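Local coordinates for Exo beta-1,2-glucooligosaccharide sophorohydrolase (non-reducing end) (Parabacteroides distasonis ATCC 8503, PDB 5Z06), which hydrolyses linear beta-1,2-glucan and beta-1,2-glucooligosaccharides as an exo-acting enzyme, releasing sophorose from the non-reducing end, at residues Y443-W448 and N457-G462. Sequence-based numbering, arbitrary orientation.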
loop_
_atom_site.group_PDB
_atom_site.type_symbol
_atom_site.label_atom_id
_atom_site.label_comp_id
_atom_site.label_asym_id
_atom_site.label_seq_id
_atom_site.Cartn_x
_atom_site.Cartn_y
_atom_site.Cartn_z
ATOM N N TYR A 443 -24.317 -5.630 -20.747
ATOM C CA TYR A 443 -23.240 -5.331 -19.817
ATOM C C TYR A 443 -23.339 -3.936 -19.249
ATOM O O TYR A 443 -23.772 -2.987 -19.935
ATOM C CB TYR A 443 -21.895 -5.406 -20.528
ATOM C CG TYR A 443 -21.644 -6.700 -21.212
ATOM C CD1 TYR A 443 -21.165 -7.794 -20.503
ATOM C CD2 TYR A 443 -21.880 -6.838 -22.585
ATOM C CE1 TYR A 443 -20.930 -9.003 -21.116
ATOM C CE2 TYR A 443 -21.648 -8.038 -23.224
ATOM C CZ TYR A 443 -21.171 -9.123 -22.488
ATOM O OH TYR A 443 -20.941 -10.327 -23.112
ATOM N N LEU A 444 -22.872 -3.812 -18.007
ATOM C CA LEU A 444 -22.447 -2.535 -17.498
ATOM C C LEU A 444 -21.066 -2.262 -18.031
ATOM O O LEU A 444 -20.308 -3.197 -18.308
ATOM C CB LEU A 444 -22.397 -2.532 -15.954
ATOM C CG LEU A 444 -23.738 -2.464 -15.249
ATOM C CD1 LEU A 444 -23.560 -2.731 -13.755
ATOM C CD2 LEU A 444 -24.370 -1.095 -15.485
ATOM N N TYR A 445 -20.739 -0.973 -18.157
ATOM C CA TYR A 445 -19.389 -0.533 -18.425
ATOM C C TYR A 445 -18.722 0.036 -17.185
ATOM O O TYR A 445 -19.380 0.604 -16.298
ATOM C CB TYR A 445 -19.358 0.449 -19.574
ATOM C CG TYR A 445 -19.607 -0.269 -20.883
ATOM C CD1 TYR A 445 -20.891 -0.677 -21.229
ATOM C CD2 TYR A 445 -18.556 -0.615 -21.731
ATOM C CE1 TYR A 445 -21.130 -1.365 -22.401
ATOM C CE2 TYR A 445 -18.794 -1.299 -22.911
ATOM C CZ TYR A 445 -20.082 -1.656 -23.240
ATOM O OH TYR A 445 -20.349 -2.351 -24.385
ATOM N N TRP A 446 -17.408 -0.151 -17.147
ATOM C CA TRP A 446 -16.561 0.263 -16.044
ATOM C C TRP A 446 -16.513 1.784 -15.954
ATOM O O TRP A 446 -16.660 2.341 -14.857
ATOM C CB TRP A 446 -15.146 -0.317 -16.211
ATOM C CG TRP A 446 -14.369 -0.453 -14.957
ATOM C CD1 TRP A 446 -14.118 0.509 -14.050
ATOM C CD2 TRP A 446 -13.721 -1.635 -14.480
ATOM N NE1 TRP A 446 -13.372 0.005 -13.012
ATOM C CE2 TRP A 446 -13.103 -1.307 -13.254
ATOM C CE3 TRP A 446 -13.588 -2.933 -14.975
ATOM C CZ2 TRP A 446 -12.398 -2.230 -12.495
ATOM C CZ3 TRP A 446 -12.870 -3.856 -14.226
ATOM C CH2 TRP A 446 -12.286 -3.502 -12.997
ATOM N N HIS A 447 -16.330 2.451 -17.091
ATOM C CA HIS A 447 -16.015 3.878 -17.070
ATOM C C HIS A 447 -16.919 4.683 -17.949
ATOM O O HIS A 447 -17.416 4.186 -18.954
ATOM C CB HIS A 447 -14.576 4.132 -17.543
ATOM C CG HIS A 447 -13.525 3.293 -16.873
ATOM N ND1 HIS A 447 -13.101 2.090 -17.392
ATOM C CD2 HIS A 447 -12.741 3.530 -15.794
ATOM C CE1 HIS A 447 -12.133 1.598 -16.636
ATOM N NE2 HIS A 447 -11.892 2.458 -15.662
ATOM N N TRP A 448 -17.095 5.953 -17.594
ATOM C CA TRP A 448 -17.656 6.926 -18.528
ATOM C C TRP A 448 -16.955 8.238 -18.331
ATOM O O TRP A 448 -16.904 8.735 -17.214
ATOM C CB TRP A 448 -19.166 7.130 -18.340
ATOM C CG TRP A 448 -19.683 8.203 -19.260
ATOM C CD1 TRP A 448 -19.941 8.071 -20.574
ATOM C CD2 TRP A 448 -19.981 9.567 -18.932
ATOM N NE1 TRP A 448 -20.379 9.256 -21.104
ATOM C CE2 TRP A 448 -20.418 10.196 -20.125
ATOM C CE3 TRP A 448 -19.909 10.323 -17.755
ATOM C CZ2 TRP A 448 -20.805 11.532 -20.181
ATOM C CZ3 TRP A 448 -20.289 11.674 -17.801
ATOM C CH2 TRP A 448 -20.740 12.261 -19.016
ATOM N N ASN A 457 -14.168 1.662 -22.498
ATOM C CA ASN A 457 -14.993 0.608 -23.090
ATOM C C ASN A 457 -14.743 -0.790 -22.517
ATOM O O ASN A 457 -14.661 -1.801 -23.236
ATOM C CB ASN A 457 -14.827 0.612 -24.627
ATOM C CG ASN A 457 -16.104 0.233 -25.347
ATOM O OD1 ASN A 457 -17.171 0.857 -25.157
ATOM N ND2 ASN A 457 -16.014 -0.800 -26.169
ATOM N N HIS A 458 -14.638 -0.833 -21.201
ATOM C CA HIS A 458 -14.341 -2.054 -20.494
ATOM C C HIS A 458 -15.666 -2.567 -19.951
ATOM O O HIS A 458 -16.278 -1.927 -19.082
ATOM C CB HIS A 458 -13.357 -1.738 -19.383
ATOM C CG HIS A 458 -12.735 -2.935 -18.752
ATOM N ND1 HIS A 458 -11.537 -2.869 -18.078
ATOM C CD2 HIS A 458 -13.135 -4.225 -18.687
ATOM C CE1 HIS A 458 -11.221 -4.072 -17.633
ATOM N NE2 HIS A 458 -12.171 -4.915 -17.995
ATOM N N LYS A 459 -16.127 -3.703 -20.475
ATOM C CA LYS A 459 -17.357 -4.324 -19.993
ATOM C C LYS A 459 -17.106 -4.935 -18.639
ATOM O O LYS A 459 -16.008 -5.423 -18.389
ATOM C CB LYS A 459 -17.829 -5.407 -20.933
ATOM C CG LYS A 459 -18.378 -4.880 -22.251
ATOM C CD LYS A 459 -18.313 -5.977 -23.317
ATOM C CE LYS A 459 -19.223 -5.698 -24.510
ATOM N NZ LYS A 459 -18.628 -4.712 -25.452
ATOM N N LEU A 460 -18.116 -4.905 -17.770
ATOM C CA LEU A 460 -18.012 -5.552 -16.477
ATOM C C LEU A 460 -18.427 -6.987 -16.632
ATOM O O LEU A 460 -19.603 -7.280 -16.853
ATOM C CB LEU A 460 -18.869 -4.846 -15.415
ATOM C CG LEU A 460 -18.282 -3.647 -14.697
ATOM C CD1 LEU A 460 -17.210 -2.925 -15.483
ATOM C CD2 LEU A 460 -19.340 -2.674 -14.233
ATOM N N ILE A 461 -17.448 -7.882 -16.530
ATOM C CA ILE A 461 -17.663 -9.296 -16.766
ATOM C C ILE A 461 -17.002 -10.080 -15.668
ATOM O O ILE A 461 -15.777 -9.992 -15.494
ATOM C CB ILE A 461 -17.065 -9.711 -18.129
ATOM C CG1 ILE A 461 -17.708 -8.874 -19.256
ATOM C CG2 ILE A 461 -17.239 -11.216 -18.365
ATOM C CD1 ILE A 461 -17.035 -9.039 -20.598
ATOM N N GLY A 462 -17.812 -10.829 -14.924
ATOM C CA GLY A 462 -17.335 -11.744 -13.881
ATOM C C GLY A 462 -16.946 -13.085 -14.486
ATOM O O GLY A 462 -17.233 -13.323 -15.645
HETATM O O HOH W 1 -15.064 1.429 -19.487
HETATM O O HOH W 2 -15.762 3.623 -20.974
#
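Tyr445 and Lys459 face each other in a single antiparallel beta bridge, where 443-448 meets the returning chain 457-462 in the helix-rich part of this GH144 glycoside hydrolase, whose glycoamylase-like sequence is consistent with an (alpha/alpha)6 barrel. Two backbone hydrogen bonds frame the bridge: Leu460 N gives to Leu444 O (2.8 Å), and Trp446 N to His458 O (2.9 Å), making Tyr445 and Lys459 a non-hydrogen-bonded pair.

Lys459 runs between two tyrosines. Its CD lies over one face of the Tyr443 ring, a CH-pi contact 3.9 Å from the centroid. The chain then bends at its last torsion, which brings NZ to 3.1 Å from Tyr445 OH, a hydrogen bond donated by the lysine. Tyr496 adds a cation-pi contact. Farther along, the Tyr443 ring meets Ile461 CG1, and its OH is hydrogen-bonded to Ser492 OG and Glu494 OE1.

On the other side of the bridge, Leu460 inserts both methyls against the facing chain: CD1 packs on Trp446 CB (3.4 Å) and CD2 on Leu444 CB. Leu392 and Val393 of helix 392-408 also touch Leu460, tying the bridge to that helix. With CG anti to the backbone N in both (chi1 -156° and -168°), the Trp446 and His458 side chains swing to the same side and run alongside one another. Their rings meet obliquely, planes 40° apart, with Trp446 CE3 over the centre of the imidazole face. Tyr500 OH is hydrogen-bonded to His458 NE2, and a glycerol bound near this side chain may mark a pocket.

Beyond the bridge, where the chains part, two waters span the gap. One joins His447 O to Asn457 N; the other accepts from the backbone N of both His447 and His458 and sits in the plane of the His447 imidazole, 2.9 Å from ND1.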